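Local coordinates for salt-tolerant glutaminase (Micrococcus luteus, PDB 3AGD), which probably catalyses the hydrolysis of L-glutamine to L-glutamate and ammonium, remaining active at high salt, at residues I404-I417 with V437-P449. Sequence-based numbering, arbitrary orientation.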
loop_
_atom_site.group_PDB
_atom_site.type_symbol
_atom_site.label_atom_id
_atom_site.label_comp_id
_atom_site.label_asym_id
_atom_site.label_seq_id
_atom_site.Cartn_x
_atom_site.Cartn_y
_atom_site.Cartn_z
ATOM N N ILE A 404 -9.306 3.859 38.723
ATOM C CA ILE A 404 -8.203 4.572 38.102
ATOM C C ILE A 404 -8.555 6.052 38.256
ATOM O O ILE A 404 -9.648 6.473 37.875
ATOM C CB ILE A 404 -8.075 4.199 36.604
ATOM C CG1 ILE A 404 -7.673 2.724 36.479
ATOM C CG2 ILE A 404 -7.038 5.096 35.917
ATOM C CD1 ILE A 404 -7.599 2.202 35.055
ATOM N N ARG A 405 -7.648 6.831 38.840
ATOM C CA ARG A 405 -7.900 8.259 39.044
ATOM C C ARG A 405 -7.083 9.157 38.120
ATOM O O ARG A 405 -7.522 10.247 37.747
ATOM C CB ARG A 405 -7.643 8.637 40.512
ATOM C CG ARG A 405 -8.655 8.017 41.469
ATOM C CD ARG A 405 -8.473 8.447 42.926
ATOM N NE ARG A 405 -9.691 8.142 43.669
ATOM C CZ ARG A 405 -9.835 7.127 44.514
ATOM N NH1 ARG A 405 -8.826 6.303 44.760
ATOM N NH2 ARG A 405 -11.015 6.910 45.081
ATOM N N THR A 406 -5.896 8.701 37.747
ATOM C CA THR A 406 -5.053 9.492 36.868
ATOM C C THR A 406 -4.391 8.661 35.778
ATOM O O THR A 406 -3.922 7.549 36.014
ATOM C CB THR A 406 -3.949 10.227 37.663
ATOM O OG1 THR A 406 -4.553 11.141 38.586
ATOM C CG2 THR A 406 -3.044 11.009 36.725
ATOM N N VAL A 407 -4.376 9.218 34.574
ATOM C CA VAL A 407 -3.744 8.574 33.439
ATOM C C VAL A 407 -2.721 9.559 32.903
ATOM O O VAL A 407 -3.066 10.675 32.510
ATOM C CB VAL A 407 -4.764 8.232 32.315
ATOM C CG1 VAL A 407 -4.026 7.824 31.039
ATOM C CG2 VAL A 407 -5.670 7.087 32.760
ATOM N N VAL A 408 -1.456 9.160 32.928
ATOM C CA VAL A 408 -0.388 10.000 32.407
ATOM C C VAL A 408 -0.220 9.592 30.943
ATOM O O VAL A 408 0.126 8.447 30.654
ATOM C CB VAL A 408 0.940 9.754 33.159
ATOM C CG1 VAL A 408 2.042 10.622 32.577
ATOM C CG2 VAL A 408 0.759 10.054 34.638
ATOM N N LEU A 409 -0.496 10.515 30.027
ATOM C CA LEU A 409 -0.367 10.240 28.599
ATOM C C LEU A 409 0.952 10.833 28.101
ATOM O O LEU A 409 1.033 12.030 27.829
ATOM C CB LEU A 409 -1.534 10.869 27.831
ATOM C CG LEU A 409 -2.134 10.081 26.658
ATOM C CD1 LEU A 409 -2.983 11.018 25.806
ATOM C CD2 LEU A 409 -1.033 9.462 25.812
ATOM N N ASN A 410 1.977 9.996 27.975
ATOM C CA ASN A 410 3.293 10.457 27.531
ATOM C C ASN A 410 3.539 10.267 26.029
ATOM O O ASN A 410 3.504 9.145 25.514
ATOM C CB ASN A 410 4.383 9.740 28.329
ATOM C CG ASN A 410 5.767 10.258 28.010
ATOM O OD1 ASN A 410 6.263 10.097 26.893
ATOM N ND2 ASN A 410 6.398 10.895 28.992
ATOM N N LEU A 411 3.816 11.373 25.341
ATOM C CA LEU A 411 4.049 11.368 23.898
ATOM C C LEU A 411 5.513 11.614 23.502
ATOM O O LEU A 411 5.812 11.831 22.325
ATOM C CB LEU A 411 3.170 12.439 23.239
ATOM C CG LEU A 411 1.713 12.540 23.701
ATOM C CD1 LEU A 411 1.045 13.705 23.001
ATOM C CD2 LEU A 411 0.978 11.250 23.413
ATOM N N ALA A 412 6.421 11.574 24.472
ATOM C CA ALA A 412 7.836 11.816 24.194
ATOM C C ALA A 412 8.409 10.917 23.100
ATOM O O ALA A 412 9.224 11.366 22.290
ATOM C CB ALA A 412 8.659 11.663 25.474
ATOM N N ARG A 413 7.986 9.656 23.073
ATOM C CA ARG A 413 8.483 8.709 22.075
ATOM C C ARG A 413 7.732 8.788 20.748
ATOM O O ARG A 413 8.088 8.106 19.788
ATOM C CB ARG A 413 8.404 7.279 22.615
ATOM C CG ARG A 413 9.341 6.980 23.777
ATOM C CD ARG A 413 10.762 6.771 23.308
ATOM N NE ARG A 413 11.660 6.451 24.415
ATOM C CZ ARG A 413 12.925 6.071 24.262
ATOM N NH1 ARG A 413 13.440 5.962 23.047
ATOM N NH2 ARG A 413 13.678 5.805 25.323
ATOM N N VAL A 414 6.685 9.601 20.692
ATOM C CA VAL A 414 5.934 9.740 19.454
ATOM C C VAL A 414 6.738 10.630 18.510
ATOM O O VAL A 414 7.131 11.740 18.877
ATOM C CB VAL A 414 4.545 10.369 19.703
ATOM C CG1 VAL A 414 3.845 10.632 18.375
ATOM C CG2 VAL A 414 3.701 9.431 20.554
ATOM N N ASP A 415 6.997 10.136 17.304
ATOM C CA ASP A 415 7.760 10.892 16.320
ATOM C C ASP A 415 6.919 12.009 15.716
ATOM O O ASP A 415 7.395 13.129 15.540
ATOM C CB ASP A 415 8.278 9.957 15.227
ATOM C CG ASP A 415 9.304 8.974 15.752
ATOM O OD1 ASP A 415 10.241 9.420 16.449
ATOM O OD2 ASP A 415 9.182 7.763 15.471
ATOM N N ARG A 416 5.671 11.695 15.394
ATOM C CA ARG A 416 4.748 12.674 14.841
ATOM C C ARG A 416 3.352 12.081 14.742
ATOM O O ARG A 416 3.169 10.868 14.845
ATOM C CB ARG A 416 5.228 13.177 13.472
ATOM C CG ARG A 416 5.477 12.110 12.425
ATOM C CD ARG A 416 6.350 12.686 11.320
ATOM N NE ARG A 416 6.550 11.756 10.216
ATOM C CZ ARG A 416 5.601 11.400 9.359
ATOM N NH1 ARG A 416 4.379 11.898 9.479
ATOM N NH2 ARG A 416 5.873 10.548 8.379
ATOM N N ILE A 417 2.366 12.946 14.551
ATOM C CA ILE A 417 0.985 12.508 14.470
ATOM C C ILE A 417 0.259 13.367 13.445
ATOM O O ILE A 417 0.499 14.572 13.367
ATOM C CB ILE A 417 0.310 12.654 15.851
ATOM C CG1 ILE A 417 -1.140 12.174 15.791
ATOM C CG2 ILE A 417 0.373 14.106 16.303
ATOM C CD1 ILE A 417 -1.804 12.104 17.150
ATOM N N VAL A 437 -11.798 10.919 35.187
ATOM C CA VAL A 437 -10.401 10.513 35.301
ATOM C C VAL A 437 -9.512 11.703 34.969
ATOM O O VAL A 437 -9.781 12.447 34.027
ATOM C CB VAL A 437 -10.042 9.361 34.334
ATOM C CG1 VAL A 437 -8.536 9.064 34.412
ATOM C CG2 VAL A 437 -10.848 8.120 34.684
ATOM N N ARG A 438 -8.458 11.885 35.751
ATOM C CA ARG A 438 -7.542 12.984 35.510
ATOM C C ARG A 438 -6.527 12.587 34.451
ATOM O O ARG A 438 -5.883 11.542 34.550
ATOM C CB ARG A 438 -6.809 13.370 36.792
ATOM C CG ARG A 438 -5.616 14.254 36.529
ATOM C CD ARG A 438 -4.872 14.644 37.789
ATOM N NE ARG A 438 -3.746 15.499 37.431
ATOM C CZ ARG A 438 -3.094 16.281 38.279
ATOM N NH1 ARG A 438 -3.452 16.321 39.553
ATOM N NH2 ARG A 438 -2.104 17.049 37.844
ATOM N N VAL A 439 -6.377 13.430 33.441
ATOM C CA VAL A 439 -5.430 13.151 32.380
ATOM C C VAL A 439 -4.368 14.232 32.280
ATOM O O VAL A 439 -4.678 15.397 32.051
ATOM C CB VAL A 439 -6.135 13.056 31.016
ATOM C CG1 VAL A 439 -5.131 12.665 29.945
ATOM C CG2 VAL A 439 -7.272 12.057 31.087
ATOM N N GLU A 440 -3.111 13.859 32.471
ATOM C CA GLU A 440 -2.054 14.839 32.329
ATOM C C GLU A 440 -1.186 14.397 31.164
ATOM O O GLU A 440 -0.559 13.337 31.197
ATOM C CB GLU A 440 -1.253 14.985 33.624
ATOM C CG GLU A 440 -0.652 13.732 34.188
ATOM C CD GLU A 440 -0.321 13.902 35.662
ATOM O OE1 GLU A 440 -1.261 13.894 36.489
ATOM O OE2 GLU A 440 0.873 14.060 35.991
ATOM N N VAL A 441 -1.194 15.212 30.115
ATOM C CA VAL A 441 -0.445 14.923 28.903
ATOM C C VAL A 441 0.979 15.466 28.927
ATOM O O VAL A 441 1.192 16.680 28.936
ATOM C CB VAL A 441 -1.168 15.497 27.659
ATOM C CG1 VAL A 441 -0.462 15.042 26.390
ATOM C CG2 VAL A 441 -2.623 15.060 27.651
ATOM N N GLU A 442 1.947 14.555 28.941
ATOM C CA GLU A 442 3.356 14.923 28.933
ATOM C C GLU A 442 3.743 14.972 27.459
ATOM O O GLU A 442 4.010 13.942 26.838
ATOM C CB GLU A 442 4.178 13.875 29.683
ATOM C CG GLU A 442 3.658 13.613 31.091
ATOM C CD GLU A 442 4.547 12.682 31.889
ATOM O OE1 GLU A 442 4.999 11.660 31.329
ATOM O OE2 GLU A 442 4.784 12.965 33.084
ATOM N N ASP A 443 3.759 16.185 26.912
ATOM C CA ASP A 443 4.052 16.413 25.503
ATOM C C ASP A 443 5.161 17.457 25.334
ATOM O O ASP A 443 4.900 18.591 24.936
ATOM C CB ASP A 443 2.757 16.877 24.822
ATOM C CG ASP A 443 2.866 16.952 23.312
ATOM O OD1 ASP A 443 3.819 16.378 22.741
ATOM O OD2 ASP A 443 1.977 17.578 22.691
ATOM N N PRO A 444 6.417 17.076 25.628
ATOM C CA PRO A 444 7.565 17.985 25.510
ATOM C C PRO A 444 7.632 18.794 24.216
ATOM O O PRO A 444 7.755 20.016 24.258
ATOM C CB PRO A 444 8.771 17.057 25.702
ATOM C CG PRO A 444 8.239 15.692 25.331
ATOM C CD PRO A 444 6.866 15.711 25.943
ATOM N N GLU A 445 7.552 18.126 23.069
ATOM C CA GLU A 445 7.598 18.835 21.792
ATOM C C GLU A 445 6.203 19.235 21.324
ATOM O O GLU A 445 5.999 19.536 20.149
ATOM C CB GLU A 445 8.262 17.971 20.717
ATOM C CG GLU A 445 9.785 18.004 20.729
ATOM C CD GLU A 445 10.377 17.339 21.949
ATOM O OE1 GLU A 445 10.130 16.129 22.141
ATOM O OE2 GLU A 445 11.092 18.022 22.714
ATOM N N ARG A 446 5.258 19.256 22.260
ATOM C CA ARG A 446 3.859 19.582 21.981
ATOM C C ARG A 446 3.419 19.357 20.536
ATOM O O ARG A 446 3.346 20.286 19.729
ATOM C CB ARG A 446 3.515 21.010 22.439
ATOM C CG ARG A 446 4.475 22.115 22.049
ATOM C CD ARG A 446 4.050 23.394 22.763
ATOM N NE ARG A 446 4.919 24.536 22.492
ATOM C CZ ARG A 446 4.752 25.741 23.032
ATOM N NH1 ARG A 446 3.749 25.960 23.875
ATOM N NH2 ARG A 446 5.583 26.730 22.732
ATOM N N ILE A 447 3.115 18.098 20.237
ATOM C CA ILE A 447 2.680 17.678 18.912
ATOM C C ILE A 447 1.179 17.398 18.878
ATOM O O ILE A 447 0.595 17.229 17.808
ATOM C CB ILE A 447 3.410 16.390 18.482
ATOM C CG1 ILE A 447 3.120 15.274 19.491
ATOM C CG2 ILE A 447 4.906 16.646 18.390
ATOM C CD1 ILE A 447 3.775 13.942 19.161
ATOM N N LEU A 448 0.557 17.360 20.051
ATOM C CA LEU A 448 -0.867 17.069 20.148
ATOM C C LEU A 448 -1.809 18.194 19.717
ATOM O O LEU A 448 -2.786 17.949 19.010
ATOM C CB LEU A 448 -1.216 16.632 21.575
ATOM C CG LEU A 448 -1.969 15.301 21.680
ATOM C CD1 LEU A 448 -2.342 15.039 23.126
ATOM C CD2 LEU A 448 -3.219 15.335 20.817
ATOM N N PRO A 449 -1.534 19.441 20.136
ATOM C CA PRO A 449 -2.396 20.571 19.765
ATOM C C PRO A 449 -2.587 20.807 18.263
ATOM O O PRO A 449 -1.742 20.426 17.449
ATOM C CB PRO A 449 -1.734 21.755 20.471
ATOM C CG PRO A 449 -0.294 21.345 20.552
ATOM C CD PRO A 449 -0.396 19.899 20.951
#
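N410 and E442 are neighbours on adjacent parallel strands, meeting on the face of the sheet that also carries T406, V408, R438 and E440. E442 CB leaves the strand beside N410 ND2, and CG, turned anti to its carbonyl carbon (chi1 -54°), leads back against V408 CG1. The carboxyl carbon CD packs on that methyl at 3.3 Å and OE2 at 3.6 Å, so the whole carboxylate lies against it. OE1 accepts a nearly straight hydrogen bond from N410 ND2 (2.8 Å) on its anti side, the donor 30° out of the carboxylate plane but OE1 in the amide plane of N410. N410 OD1 takes A412 N at 2.8 Å in an Asx turn, so both ends of the amide are held where the strand turns its corner. On the same face, E440 OE1 forms a salt bridge with R438 NE (3.1 Å) while lying against T406 CG2.

Within the sheet, strands 406-411 and 438-442 are joined by six backbone bonds, such as V407 N to R438 O (2.8 Å), and helix 419-434 links them as a beta-alpha-beta crossover in the STAS-like domain. L409 packs on V429 of that helix. Past the strands, L411 CD1 meets L448 CD1, and I447 CD1 presses on V414 CG1. Backbone bonds thus set the register, N410-E442 ties the strand ends together, and turn bonds plus aliphatic packing hold the corner.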